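Local coordinates for protein epimerase (Methylomonas sp. DH-1, PDB 7CJ5) that catalyses the manganese-dependent epimerization of ketoses at C3, with the highest activity toward L-ribulose and also acting on D-ribulose, D-allulose and D-fructose, at residues 70-75 / 91-96; 150-155 / 183-188; 212-217 / 225-230; 76-81 / 129-134. One frame throughout, in Å; residues are numbered along the deposited sequence.

In the fold
The chain forms a TIM barrel of eight parallel strands ringed by helices. Going from the N terminus, contact 1 (70-75 / 91-96) comes first and folds helix 83-102 back onto strand 65-72. Contact 4 (76-81 / 129-134) opens before contact 1 has closed, so the two cross. It ties the loop after strand 65-72 to helix 125-143, and Val78 packs on Leu72 and Leu93 of contact 1. Contact 2 (150-155 / 183-188) follows in series and pairs strands 148-152 and 180-185 at the manganese site. Contact 3 (212-217 / 225-230) closes the short loop between strand 207-212 and helix 227-236. Thr186 and Tyr187 of contact 2 touch it. Contacts 1, 2 and 3 all reach the bound D-fructose.

Contact 1: 70-75 / 91-96; sequences LGLSAA and ELLRKA. With FUD (D-fructose), chain D.
Leu70 and Leu72 of the strand meet Leu92, Leu93 and Ala96 of the helix in a wholly apolar contact. No hydrogen bond crosses it, and all five residues are buried. The helix runs nearly antiparallel to the strand, at 167°, with the short axes 10.4 Å apart at closest approach.

Leu70 is the main bump on the strand side. Its two methyls part company at the helix. CD2 fits into the shallow place left by the small side chain of Ala96, with Leu70 CD2 3.5 Å from Ala96 CB. The same methyl also meets Leu92, Leu70 CD2 to Leu92 CD2 being 3.9 Å. The other branch, CD1, turns to Leu93 CD2. The first torsion of Leu70 (chi1 60°) sets CG between the backbone N and the carbonyl carbon, and from there the fork reaches the helix.

Leu72 sends a single methyl across. Leu72 CD2 rests against the gap between the two helix leucines, 4.1 Å from both Leu92 CD2 and Leu93 CD2. Leu92 and Leu93 thus each offer one methyl to both strand leucines. The side chain of Leu92 slides past them in the opposite direction, while that of Leu93 crosses them at about a right angle.

The backbone of the strand also borders the sugar, with Leu70 O 3.4 Å from O5 of D-fructose. Next to Leu70 in sequence is Ser69, which binds the sugar.

The contact forms the first half of a beta-alpha-beta unit of the TIM barrel. Strand 107-112 completes the unit, and its Ile112 touches Leu70 and Leu93. Helix 125-143 adds Met135 and Leu138 against Leu93.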
loop_
_atom_site.group_PDB
_atom_site.type_symbol
_atom_site.label_atom_id
_atom_site.label_comp_id
_atom_site.label_asym_id
_atom_site.label_seq_id
_atom_site.Cartn_x
_atom_site.Cartn_y
_atom_site.Cartn_z
ATOM N N LEU A 70 7.300 8.164 -15.827
ATOM C CA LEU A 70 8.221 7.027 -15.631
ATOM C C LEU A 70 8.466 6.878 -14.138
ATOM O O LEU A 70 8.133 7.814 -13.379
ATOM C CB LEU A 70 9.519 7.293 -16.399
ATOM C CG LEU A 70 10.290 8.540 -15.980
ATOM C CD1 LEU A 70 11.223 8.242 -14.816
ATOM C CD2 LEU A 70 11.060 9.105 -17.152
ATOM N N GLY A 71 8.996 5.721 -13.762
ATOM C CA GLY A 71 9.663 5.488 -12.478
ATOM C C GLY A 71 11.111 5.130 -12.728
ATOM O O GLY A 71 11.385 4.373 -13.685
ATOM N N LEU A 72 12.017 5.686 -11.928
ATOM C CA LEU A 72 13.449 5.328 -12.006
ATOM C C LEU A 72 13.610 3.922 -11.430
ATOM O O LEU A 72 12.625 3.354 -10.889
ATOM C CB LEU A 72 14.281 6.372 -11.262
ATOM C CG LEU A 72 14.134 7.802 -11.782
ATOM C CD1 LEU A 72 14.862 8.771 -10.870
ATOM C CD2 LEU A 72 14.661 7.913 -13.205
ATOM N N SER A 73 14.805 3.363 -11.563
ATOM C CA SER A 73 15.158 2.039 -11.003
ATOM C C SER A 73 16.385 2.208 -10.110
ATOM O O SER A 73 16.916 3.328 -10.034
ATOM C CB SER A 73 15.387 1.013 -12.097
ATOM O OG SER A 73 16.619 1.243 -12.757
ATOM N N ALA A 74 16.818 1.134 -9.460
ATOM C CA ALA A 74 18.028 1.136 -8.610
ATOM C C ALA A 74 19.226 1.682 -9.405
ATOM O O ALA A 74 20.101 2.334 -8.784
ATOM C CB ALA A 74 18.268 -0.254 -8.088
ATOM N N ALA A 75 19.275 1.437 -10.720
ATOM C CA ALA A 75 20.428 1.795 -11.586
ATOM C C ALA A 75 20.408 3.286 -11.954
ATOM O O ALA A 75 21.443 3.777 -12.439
ATOM C CB ALA A 75 20.445 0.935 -12.826
ATOM N N GLU A 91 20.685 11.532 -16.667
ATOM C CA GLU A 91 20.798 11.195 -18.109
ATOM C C GLU A 91 19.466 10.609 -18.608
ATOM O O GLU A 91 18.997 11.045 -19.678
ATOM C CB GLU A 91 21.954 10.223 -18.345
ATOM C CG GLU A 91 22.065 9.771 -19.786
ATOM C CD GLU A 91 22.965 8.570 -20.029
ATOM O OE1 GLU A 91 22.974 7.649 -19.192
ATOM O OE2 GLU A 91 23.646 8.556 -21.060
ATOM N N LEU A 92 18.866 9.678 -17.860
ATOM C CA LEU A 92 17.569 9.053 -18.232
ATOM C C LEU A 92 16.475 10.125 -18.274
ATOM O O LEU A 92 15.661 10.121 -19.227
ATOM C CB LEU A 92 17.206 7.955 -17.230
ATOM C CG LEU A 92 16.020 7.090 -17.652
ATOM C CD1 LEU A 92 16.115 5.699 -17.047
ATOM C CD2 LEU A 92 14.706 7.759 -17.278
ATOM N N LEU A 93 16.444 11.011 -17.279
ATOM C CA LEU A 93 15.419 12.085 -17.173
ATOM C C LEU A 93 15.568 13.075 -18.342
ATOM O O LEU A 93 14.534 13.483 -18.919
ATOM C CB LEU A 93 15.568 12.759 -15.803
ATOM C CG LEU A 93 15.127 11.894 -14.621
ATOM C CD1 LEU A 93 15.552 12.503 -13.300
ATOM C CD2 LEU A 93 13.628 11.662 -14.645
ATOM N N ARG A 94 16.791 13.454 -18.709
ATOM C CA ARG A 94 17.023 14.336 -19.893
ATOM C C ARG A 94 16.508 13.632 -21.154
ATOM O O ARG A 94 15.813 14.273 -21.957
ATOM C CB ARG A 94 18.503 14.703 -20.034
ATOM C CG ARG A 94 19.021 15.617 -18.936
ATOM C CD ARG A 94 20.370 16.226 -19.261
ATOM N NE ARG A 94 21.429 15.236 -19.422
ATOM C CZ ARG A 94 22.212 14.799 -18.438
ATOM N NH1 ARG A 94 22.054 15.263 -17.209
ATOM N NH2 ARG A 94 23.145 13.895 -18.681
ATOM N N LYS A 95 16.829 12.352 -21.327
ATOM C CA LYS A 95 16.390 11.569 -22.511
ATOM C C LYS A 95 14.856 11.521 -22.553
ATOM O O LYS A 95 14.300 11.756 -23.618
ATOM C CB LYS A 95 16.994 10.167 -22.489
ATOM C CG LYS A 95 16.690 9.344 -23.729
ATOM C CD LYS A 95 17.212 9.960 -24.998
ATOM C CE LYS A 95 17.066 9.029 -26.182
ATOM N NZ LYS A 95 17.134 9.769 -27.463
ATOM N N ALA A 96 14.191 11.254 -21.428
ATOM C CA ALA A 96 12.710 11.221 -21.359
ATOM C C ALA A 96 12.168 12.598 -21.756
ATOM O O ALA A 96 11.191 12.663 -22.552
ATOM C CB ALA A 96 12.262 10.827 -19.971
HETATM C C1 FUD D . 2.659 3.290 -9.739
HETATM C C2 FUD D . 1.873 4.431 -10.326
HETATM C C3 FUD D . 2.159 4.828 -11.753
HETATM C C4 FUD D . 3.672 4.895 -11.821
HETATM C C5 FUD D . 4.329 5.007 -13.195
HETATM C C6 FUD D . 3.399 4.955 -14.392
HETATM O O1 FUD D . 1.996 2.756 -8.591
HETATM O O2 FUD D . 1.024 5.003 -9.656
HETATM O O3 FUD D . 1.568 6.095 -12.058
HETATM O O4 FUD D . 4.016 5.996 -11.001
HETATM O O5 FUD D . 5.146 6.175 -13.236
HETATM O O6 FUD D . 4.222 5.032 -15.587
#

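Contact 2: 150-155 / 183-188; sequences DLEVVN and HLDTYH. With MN (manganese (II) ion), chain C; FUD (D-fructose), chain D.
Glu152 lies over one face of the His183 ring, with CG 3.5 Å from the ring centroid (CH-pi) and the carboxylate stacked at 10°. Its CG is anti to the backbone N (chi1 -167°), and the extended chain crosses the ring to the metal. Asp150 O is at the ring edge. Val154 CB covers one face of the His188 ring in another CH-pi contact, and Tyr187 CD2 lies over the opposite face. Asn155 ND2 meets its edge in a weak hydrogen bond to ND1.

Strands 148-152 and 180-185 are parallel neighbours in the TIM barrel, and the loop and helix that follow them carry Asn155 and His188. His183 N donates to Leu151 O and Val153 N to His183 O. A water accepts from Asp185 N and probably donates to Val153 O.

Glu152 OE2 and Asp185 OD2, on nearly coplanar carboxylates, both bind manganese at 2.0 Å. His211, Glu246 and sugar O2 and O3 complete the site. Glu152 probably also acts as a proton donor or acceptor. The OH of Tyr157 of the second subunit hydrogen-bonds to Tyr187 OH and Asn155 ND2.

His188 NE2 donates to sugar O2 at 3.0 Å and to O1. Sugar O4 donates to Glu152 OE1 at 2.6 Å.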
loop_
_atom_site.group_PDB
_atom_site.type_symbol
_atom_site.label_atom_id
_atom_site.label_comp_id
_atom_site.label_asym_id
_atom_site.label_seq_id
_atom_site.Cartn_x
_atom_site.Cartn_y
_atom_site.Cartn_z
ATOM N N ASP A 150 5.858 17.067 -12.817
ATOM C CA ASP A 150 4.844 16.827 -11.763
ATOM C C ASP A 150 5.311 15.604 -10.974
ATOM O O ASP A 150 5.384 14.511 -11.570
ATOM C CB ASP A 150 3.452 16.668 -12.377
ATOM C CG ASP A 150 3.220 17.624 -13.535
ATOM O OD1 ASP A 150 2.869 18.788 -13.272
ATOM O OD2 ASP A 150 3.423 17.202 -14.692
ATOM N N LEU A 151 5.650 15.803 -9.701
ATOM C CA LEU A 151 6.256 14.765 -8.830
ATOM C C LEU A 151 5.133 13.950 -8.192
ATOM O O LEU A 151 4.348 14.521 -7.391
ATOM C CB LEU A 151 7.109 15.438 -7.761
ATOM C CG LEU A 151 8.135 16.444 -8.269
ATOM C CD1 LEU A 151 8.915 17.023 -7.111
ATOM C CD2 LEU A 151 9.086 15.818 -9.265
ATOM N N GLU A 152 5.044 12.677 -8.563
ATOM C CA GLU A 152 3.925 11.800 -8.154
ATOM C C GLU A 152 4.175 11.265 -6.747
ATOM O O GLU A 152 5.065 10.424 -6.574
ATOM C CB GLU A 152 3.738 10.631 -9.108
ATOM C CG GLU A 152 2.423 9.921 -8.863
ATOM C CD GLU A 152 2.175 8.698 -9.725
ATOM O OE1 GLU A 152 3.036 8.381 -10.562
ATOM O OE2 GLU A 152 1.102 8.078 -9.560
ATOM N N VAL A 153 3.369 11.720 -5.789
ATOM C CA VAL A 153 3.364 11.169 -4.409
ATOM C C VAL A 153 2.838 9.734 -4.507
ATOM O O VAL A 153 1.752 9.539 -5.085
ATOM C CB VAL A 153 2.531 12.066 -3.476
ATOM C CG1 VAL A 153 2.345 11.436 -2.110
ATOM C CG2 VAL A 153 3.177 13.441 -3.354
ATOM N N VAL A 154 3.593 8.757 -4.003
ATOM C CA VAL A 154 3.148 7.334 -4.024
ATOM C C VAL A 154 3.262 6.762 -2.610
ATOM O O VAL A 154 3.865 7.413 -1.725
ATOM C CB VAL A 154 3.873 6.491 -5.095
ATOM C CG1 VAL A 154 3.588 7.035 -6.490
ATOM C CG2 VAL A 154 5.373 6.368 -4.867
ATOM N N ASN A 155 2.630 5.611 -2.398
ATOM C CA ASN A 155 2.466 5.011 -1.055
ATOM C C ASN A 155 3.832 4.503 -0.574
ATOM O O ASN A 155 4.773 4.417 -1.395
ATOM C CB ASN A 155 1.366 3.947 -1.069
ATOM C CG ASN A 155 1.761 2.667 -1.776
ATOM O OD1 ASN A 155 2.667 1.969 -1.327
ATOM N ND2 ASN A 155 1.069 2.332 -2.857
ATOM N N HIS A 183 1.915 15.973 -8.134
ATOM C CA HIS A 183 1.120 14.956 -8.858
ATOM C C HIS A 183 0.505 14.026 -7.803
ATOM O O HIS A 183 1.259 13.458 -6.994
ATOM C CB HIS A 183 2.025 14.321 -9.919
ATOM C CG HIS A 183 1.455 13.148 -10.637
ATOM N ND1 HIS A 183 2.220 12.393 -11.507
ATOM C CD2 HIS A 183 0.233 12.582 -10.604
ATOM C CE1 HIS A 183 1.482 11.417 -11.991
ATOM N NE2 HIS A 183 0.257 11.510 -11.446
ATOM N N LEU A 184 -0.826 13.981 -7.746
ATOM C CA LEU A 184 -1.591 13.141 -6.793
ATOM C C LEU A 184 -2.229 11.972 -7.545
ATOM O O LEU A 184 -2.614 12.137 -8.708
ATOM C CB LEU A 184 -2.657 13.980 -6.086
ATOM C CG LEU A 184 -2.156 14.921 -4.995
ATOM C CD1 LEU A 184 -3.306 15.754 -4.439
ATOM C CD2 LEU A 184 -1.461 14.151 -3.877
ATOM N N ASP A 185 -2.345 10.841 -6.859
ATOM C CA ASP A 185 -2.865 9.564 -7.400
ATOM C C ASP A 185 -3.827 8.977 -6.368
ATOM O O ASP A 185 -3.374 8.701 -5.249
ATOM C CB ASP A 185 -1.703 8.618 -7.689
ATOM C CG ASP A 185 -2.130 7.277 -8.256
ATOM O OD1 ASP A 185 -3.170 6.766 -7.814
ATOM O OD2 ASP A 185 -1.408 6.746 -9.132
ATOM N N THR A 186 -5.096 8.785 -6.730
ATOM C CA THR A 186 -6.180 8.404 -5.785
ATOM C C THR A 186 -5.864 7.049 -5.139
ATOM O O THR A 186 -6.258 6.868 -3.982
ATOM C CB THR A 186 -7.559 8.438 -6.463
ATOM O OG1 THR A 186 -7.564 7.566 -7.592
ATOM C CG2 THR A 186 -7.951 9.839 -6.887
ATOM N N TYR A 187 -5.187 6.137 -5.850
ATOM C CA TYR A 187 -4.818 4.794 -5.321
ATOM C C TYR A 187 -3.857 4.963 -4.136
ATOM O O TYR A 187 -4.042 4.349 -3.072
ATOM C CB TYR A 187 -4.205 3.925 -6.421
ATOM C CG TYR A 187 -3.447 2.721 -5.924
ATOM C CD1 TYR A 187 -4.108 1.576 -5.496
ATOM C CD2 TYR A 187 -2.064 2.729 -5.860
ATOM C CE1 TYR A 187 -3.411 0.462 -5.052
ATOM C CE2 TYR A 187 -1.349 1.631 -5.400
ATOM C CZ TYR A 187 -2.026 0.491 -4.998
ATOM O OH TYR A 187 -1.325 -0.588 -4.548
ATOM N N HIS A 188 -2.841 5.800 -4.314
ATOM C CA HIS A 188 -1.823 6.090 -3.275
ATOM C C HIS A 188 -2.471 6.890 -2.137
ATOM O O HIS A 188 -2.213 6.577 -0.964
ATOM C CB HIS A 188 -0.618 6.789 -3.924
ATOM C CG HIS A 188 0.076 5.914 -4.915
ATOM N ND1 HIS A 188 0.600 4.675 -4.562
ATOM C CD2 HIS A 188 0.316 6.068 -6.235
ATOM C CE1 HIS A 188 1.154 4.117 -5.620
ATOM N NE2 HIS A 188 0.974 4.937 -6.666
HETATM MN MN MN C . -0.003 6.745 -10.592
HETATM C C1 FUD D . 2.659 3.290 -9.739
HETATM C C2 FUD D . 1.873 4.431 -10.326
HETATM C C3 FUD D . 2.159 4.828 -11.753
HETATM C C4 FUD D . 3.672 4.895 -11.821
HETATM C C5 FUD D . 4.329 5.007 -13.195
HETATM C C6 FUD D . 3.399 4.955 -14.392
HETATM O O1 FUD D . 1.996 2.756 -8.591
HETATM O O2 FUD D . 1.024 5.003 -9.656
HETATM O O3 FUD D . 1.568 6.095 -12.058
HETATM O O4 FUD D . 4.016 5.996 -11.001
HETATM O O5 FUD D . 5.146 6.175 -13.236
HETATM O O6 FUD D . 4.222 5.032 -15.587
HETATM O O HOH W 1 -0.766 10.572 -4.492
#

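Contact 3: 212-217 / 225-230; sequences IGESHR and VDFASF. With FUD (D-fructose), chain D.
This is a mixed polar and apolar contact between the loop after strand 207-212 and the start of helix 227-236, with Glu214 and Ile212 meeting Val225, Phe227 and Phe230. Glu214 OE2 takes two backbone N-H groups. Val225 N donates to Glu214 OE2 from across the contact at 3.0 Å, on the syn lone pair, and Ser215 N donates to the same oxygen at 2.8 Å, on the anti lone pair. Both bonds are fairly straight, which fixes the rotation of the carboxylate. A bend at chi2 (52°) turns the carboxylate back toward Ser215 N. A water donates to both Glu214 OE1 and Val225 O, and Gly221 N hydrogen-bonds to OE1 as well.

Ile212 sends CG2 to Phe227 CE1 at 3.7 Å and CD1 to Phe230 CE2 at 3.8 Å. The edge of the Phe227 ring faces Glu214 OE1, while Val225 CG1 lies over one of its faces.

Glu214 to Arg217 form a type I beta turn. Arg217 at its end binds the sugar: NH1 donates to D-fructose O1 at 2.9 Å, and NH2 donates to O1 and O2. Substrate binding by loops at the C-terminal ends of the strands is typical of the TIM barrel.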
loop_
_atom_site.group_PDB
_atom_site.type_symbol
_atom_site.label_atom_id
_atom_site.label_comp_id
_atom_site.label_asym_id
_atom_site.label_seq_id
_atom_site.Cartn_x
_atom_site.Cartn_y
_atom_site.Cartn_z
ATOM N N ILE A 212 -5.976 8.740 -11.658
ATOM C CA ILE A 212 -7.214 8.077 -11.171
ATOM C C ILE A 212 -6.978 6.572 -11.168
ATOM O O ILE A 212 -6.774 5.978 -12.267
ATOM C CB ILE A 212 -8.424 8.466 -12.028
ATOM C CG1 ILE A 212 -8.551 9.989 -12.130
ATOM C CG2 ILE A 212 -9.684 7.812 -11.485
ATOM C CD1 ILE A 212 -8.670 10.696 -10.785
ATOM N N GLY A 213 -6.995 5.994 -9.970
ATOM C CA GLY A 213 -6.970 4.540 -9.747
ATOM C C GLY A 213 -7.876 4.154 -8.586
ATOM O O GLY A 213 -7.925 4.900 -7.592
ATOM N N GLU A 214 -8.576 3.023 -8.709
ATOM C CA GLU A 214 -9.400 2.454 -7.614
ATOM C C GLU A 214 -8.454 1.900 -6.531
ATOM O O GLU A 214 -7.247 1.706 -6.812
ATOM C CB GLU A 214 -10.369 1.418 -8.195
ATOM C CG GLU A 214 -11.369 0.881 -7.194
ATOM C CD GLU A 214 -12.158 1.936 -6.436
ATOM O OE1 GLU A 214 -13.287 2.260 -6.862
ATOM O OE2 GLU A 214 -11.645 2.433 -5.423
ATOM N N SER A 215 -8.979 1.677 -5.323
ATOM C CA SER A 215 -8.215 1.199 -4.139
ATOM C C SER A 215 -7.396 -0.048 -4.500
ATOM O O SER A 215 -6.242 -0.169 -4.033
ATOM C CB SER A 215 -9.140 0.939 -2.982
ATOM O OG SER A 215 -10.241 0.130 -3.377
ATOM N N HIS A 216 -7.967 -0.952 -5.290
ATOM C CA HIS A 216 -7.322 -2.222 -5.717
ATOM C C HIS A 216 -6.816 -2.110 -7.165
ATOM O O HIS A 216 -6.313 -3.125 -7.696
ATOM C CB HIS A 216 -8.305 -3.377 -5.490
ATOM C CG HIS A 216 -9.650 -3.177 -6.107
ATOM N ND1 HIS A 216 -9.806 -2.621 -7.353
ATOM C CD2 HIS A 216 -10.893 -3.487 -5.674
ATOM C CE1 HIS A 216 -11.088 -2.580 -7.658
ATOM N NE2 HIS A 216 -11.777 -3.110 -6.646
ATOM N N ARG A 217 -6.943 -0.927 -7.776
ATOM C CA ARG A 217 -6.490 -0.577 -9.163
ATOM C C ARG A 217 -7.335 -1.288 -10.229
ATOM O O ARG A 217 -6.884 -1.374 -11.395
ATOM C CB ARG A 217 -5.015 -0.916 -9.397
ATOM C CG ARG A 217 -4.112 -0.626 -8.211
ATOM C CD ARG A 217 -2.661 -0.450 -8.614
ATOM N NE ARG A 217 -2.382 0.933 -8.966
ATOM C CZ ARG A 217 -1.183 1.494 -8.930
ATOM N NH1 ARG A 217 -0.133 0.782 -8.576
ATOM N NH2 ARG A 217 -1.042 2.767 -9.235
ATOM N N VAL A 225 -12.098 3.871 -2.815
ATOM C CA VAL A 225 -11.690 5.287 -3.038
ATOM C C VAL A 225 -12.925 6.182 -2.972
ATOM O O VAL A 225 -13.897 5.941 -3.733
ATOM C CB VAL A 225 -10.936 5.489 -4.364
ATOM C CG1 VAL A 225 -10.819 6.971 -4.682
ATOM C CG2 VAL A 225 -9.563 4.839 -4.333
ATOM N N ASP A 226 -12.876 7.209 -2.121
ATOM C CA ASP A 226 -13.940 8.242 -2.061
ATOM C C ASP A 226 -13.728 9.233 -3.222
ATOM O O ASP A 226 -13.171 10.315 -3.001
ATOM C CB ASP A 226 -13.994 8.885 -0.677
ATOM C CG ASP A 226 -15.237 9.732 -0.517
ATOM O OD1 ASP A 226 -15.884 9.991 -1.556
ATOM O OD2 ASP A 226 -15.555 10.102 0.636
ATOM N N PHE A 227 -14.160 8.868 -4.433
ATOM C CA PHE A 227 -13.985 9.688 -5.660
ATOM C C PHE A 227 -14.826 10.962 -5.538
ATOM O O PHE A 227 -14.373 12.028 -6.000
ATOM C CB PHE A 227 -14.325 8.877 -6.911
ATOM C CG PHE A 227 -13.255 7.885 -7.298
ATOM C CD1 PHE A 227 -12.009 8.315 -7.721
ATOM C CD2 PHE A 227 -13.495 6.523 -7.236
ATOM C CE1 PHE A 227 -11.028 7.405 -8.067
ATOM C CE2 PHE A 227 -12.512 5.613 -7.587
ATOM C CZ PHE A 227 -11.279 6.055 -8.002
ATOM N N ALA A 228 -16.013 10.848 -4.937
ATOM C CA ALA A 228 -16.943 11.979 -4.722
ATOM C C ALA A 228 -16.200 13.083 -3.961
ATOM O O ALA A 228 -16.271 14.254 -4.377
ATOM C CB ALA A 228 -18.179 11.505 -3.989
ATOM N N SER A 229 -15.477 12.728 -2.898
ATOM C CA SER A 229 -14.707 13.697 -2.075
ATOM C C SER A 229 -13.557 14.280 -2.905
ATOM O O SER A 229 -13.383 15.518 -2.932
ATOM C CB SER A 229 -14.191 13.057 -0.819
ATOM O OG SER A 229 -13.447 13.995 -0.066
ATOM N N PHE A 230 -12.771 13.414 -3.535
ATOM C CA PHE A 230 -11.598 13.814 -4.355
ATOM C C PHE A 230 -12.024 14.817 -5.435
ATOM O O PHE A 230 -11.402 15.884 -5.547
ATOM C CB PHE A 230 -10.929 12.590 -4.972
ATOM C CG PHE A 230 -9.717 12.947 -5.785
ATOM C CD1 PHE A 230 -8.566 13.416 -5.167
ATOM C CD2 PHE A 230 -9.744 12.871 -7.169
ATOM C CE1 PHE A 230 -7.452 13.757 -5.916
ATOM C CE2 PHE A 230 -8.637 13.248 -7.914
ATOM C CZ PHE A 230 -7.496 13.688 -7.285
HETATM C C1 FUD D . 2.659 3.290 -9.739
HETATM C C2 FUD D . 1.873 4.431 -10.326
HETATM C C3 FUD D . 2.159 4.828 -11.753
HETATM C C4 FUD D . 3.672 4.895 -11.821
HETATM C C5 FUD D . 4.329 5.007 -13.195
HETATM C C6 FUD D . 3.399 4.955 -14.392
HETATM O O1 FUD D . 1.996 2.756 -8.591
HETATM O O2 FUD D . 1.024 5.003 -9.656
HETATM O O3 FUD D . 1.568 6.095 -12.058
HETATM O O4 FUD D . 4.016 5.996 -11.001
HETATM O O5 FUD D . 5.146 6.175 -13.236
HETATM O O6 FUD D . 4.222 5.032 -15.587
HETATM O O HOH W 2 -14.827 3.812 -5.189
#

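Contact 4: 76-81 / 129-134; sequences TDVTST and ANSVAA
Val78 and Ala134 make the main apolar contact. Val78 CB is 3.5 Å from Ala134 CB, a tight fit, and both valine methyls lie around the same alanine carbon. Thr79 adds a second, looser one through its methyl, with Thr79 CG2 3.9 Å from Ser131 CB.

The polar link across the contact is a single weak hydrogen bond. Asn130 ND2 donates to Ser80 O at 2.8 Å with an angle of 123°. Asn130 CG stands anti to its carbonyl carbon (chi1 -68°), which carries the amide to the loop. Asn130 CB also rests against Val78 O, at 3.3 Å.

Hydrogen bonds inside the loop hold its shape. Thr79 N and Thr79 OG1 both donate to Asp77 OD1, the latter at 2.5 Å. They come from the same face of the carboxylate. The bond from Thr79 N makes an Asx turn. Ser80 N to Asp77 O closes an overlapping type I beta turn from Asp77 to Ser80. From outside the loop, Tyr119 OH hydrogen-bonds to Asp77 OD2.

The loop joins strand 65-72 to helix 83-102 and here leans on helix 125-143. Ser131 OG hydrogen-bonds to Tyr113 O. Val78 also touches Leu93 of helix 83-102, and Ser131 touches Phe171 of helix 165-175.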
loop_
_atom_site.group_PDB
_atom_site.type_symbol
_atom_site.label_atom_id
_atom_site.label_comp_id
_atom_site.label_asym_id
_atom_site.label_seq_id
_atom_site.Cartn_x
_atom_site.Cartn_y
_atom_site.Cartn_z
ATOM N N THR A 76 19.292 3.983 -11.729
ATOM C CA THR A 76 19.087 5.394 -12.162
ATOM C C THR A 76 18.504 6.233 -11.022
ATOM O O THR A 76 17.971 7.326 -11.303
ATOM C CB THR A 76 18.194 5.435 -13.410
ATOM O OG1 THR A 76 16.994 4.712 -13.141
ATOM C CG2 THR A 76 18.865 4.832 -14.622
ATOM N N ASP A 77 18.631 5.756 -9.785
ATOM C CA ASP A 77 17.980 6.343 -8.586
ATOM C C ASP A 77 18.655 7.672 -8.203
ATOM O O ASP A 77 19.752 7.641 -7.665
ATOM C CB ASP A 77 18.000 5.335 -7.441
ATOM C CG ASP A 77 17.177 5.751 -6.234
ATOM O OD1 ASP A 77 16.735 6.914 -6.191
ATOM O OD2 ASP A 77 16.985 4.900 -5.342
ATOM N N VAL A 78 17.977 8.803 -8.419
ATOM C CA VAL A 78 18.521 10.164 -8.134
ATOM C C VAL A 78 18.572 10.414 -6.613
ATOM O O VAL A 78 19.131 11.449 -6.225
ATOM C CB VAL A 78 17.752 11.274 -8.885
ATOM C CG1 VAL A 78 17.971 11.187 -10.390
ATOM C CG2 VAL A 78 16.270 11.292 -8.565
ATOM N N THR A 79 18.046 9.513 -5.777
ATOM C CA THR A 79 18.228 9.578 -4.301
ATOM C C THR A 79 19.581 8.972 -3.914
ATOM O O THR A 79 19.986 9.167 -2.761
ATOM C CB THR A 79 17.118 8.873 -3.502
ATOM O OG1 THR A 79 17.186 7.470 -3.747
ATOM C CG2 THR A 79 15.725 9.372 -3.819
ATOM N N SER A 80 20.242 8.247 -4.823
ATOM C CA SER A 80 21.390 7.359 -4.501
ATOM C C SER A 80 22.500 8.149 -3.802
ATOM O O SER A 80 22.774 9.279 -4.215
ATOM C CB SER A 80 21.925 6.662 -5.732
ATOM O OG SER A 80 23.034 5.831 -5.401
ATOM N N THR A 81 23.145 7.530 -2.808
ATOM C CA THR A 81 24.398 8.025 -2.182
ATOM C C THR A 81 25.595 7.758 -3.109
ATOM O O THR A 81 26.710 8.167 -2.770
ATOM C CB THR A 81 24.551 7.398 -0.796
ATOM O OG1 THR A 81 24.516 5.981 -0.961
ATOM C CG2 THR A 81 23.452 7.831 0.149
ATOM N N ALA A 129 18.100 15.280 -0.135
ATOM C CA ALA A 129 18.901 16.382 -0.723
ATOM C C ALA A 129 19.298 16.028 -2.164
ATOM O O ALA A 129 19.200 16.906 -3.041
ATOM C CB ALA A 129 20.096 16.663 0.140
ATOM N N ASN A 130 19.713 14.785 -2.422
ATOM C CA ASN A 130 20.120 14.357 -3.787
ATOM C C ASN A 130 18.898 14.405 -4.718
ATOM O O ASN A 130 19.031 14.854 -5.864
ATOM C CB ASN A 130 20.756 12.972 -3.794
ATOM C CG ASN A 130 22.100 12.923 -3.102
ATOM O OD1 ASN A 130 22.718 13.962 -2.851
ATOM N ND2 ASN A 130 22.546 11.717 -2.791
ATOM N N SER A 131 17.737 13.968 -4.235
ATOM C CA SER A 131 16.476 13.950 -5.015
ATOM C C SER A 131 16.058 15.383 -5.384
ATOM O O SER A 131 15.817 15.638 -6.573
ATOM C CB SER A 131 15.400 13.239 -4.256
ATOM O OG SER A 131 14.242 13.134 -5.054
ATOM N N VAL A 132 15.982 16.283 -4.403
ATOM C CA VAL A 132 15.620 17.718 -4.620
ATOM C C VAL A 132 16.559 18.336 -5.669
ATOM O O VAL A 132 16.073 19.014 -6.599
ATOM C CB VAL A 132 15.658 18.520 -3.307
ATOM C CG1 VAL A 132 15.626 20.023 -3.566
ATOM C CG2 VAL A 132 14.512 18.119 -2.395
ATOM N N ALA A 133 17.867 18.132 -5.535
ATOM C CA ALA A 133 18.856 18.753 -6.441
ATOM C C ALA A 133 18.658 18.174 -7.849
ATOM O O ALA A 133 18.702 18.947 -8.821
ATOM C CB ALA A 133 20.248 18.547 -5.916
ATOM N N ALA A 134 18.391 16.871 -7.958
ATOM C CA ALA A 134 18.123 16.217 -9.260
ATOM C C ALA A 134 16.874 16.845 -9.880
ATOM O O ALA A 134 16.842 17.051 -11.095
ATOM C CB ALA A 134 17.964 14.726 -9.100
#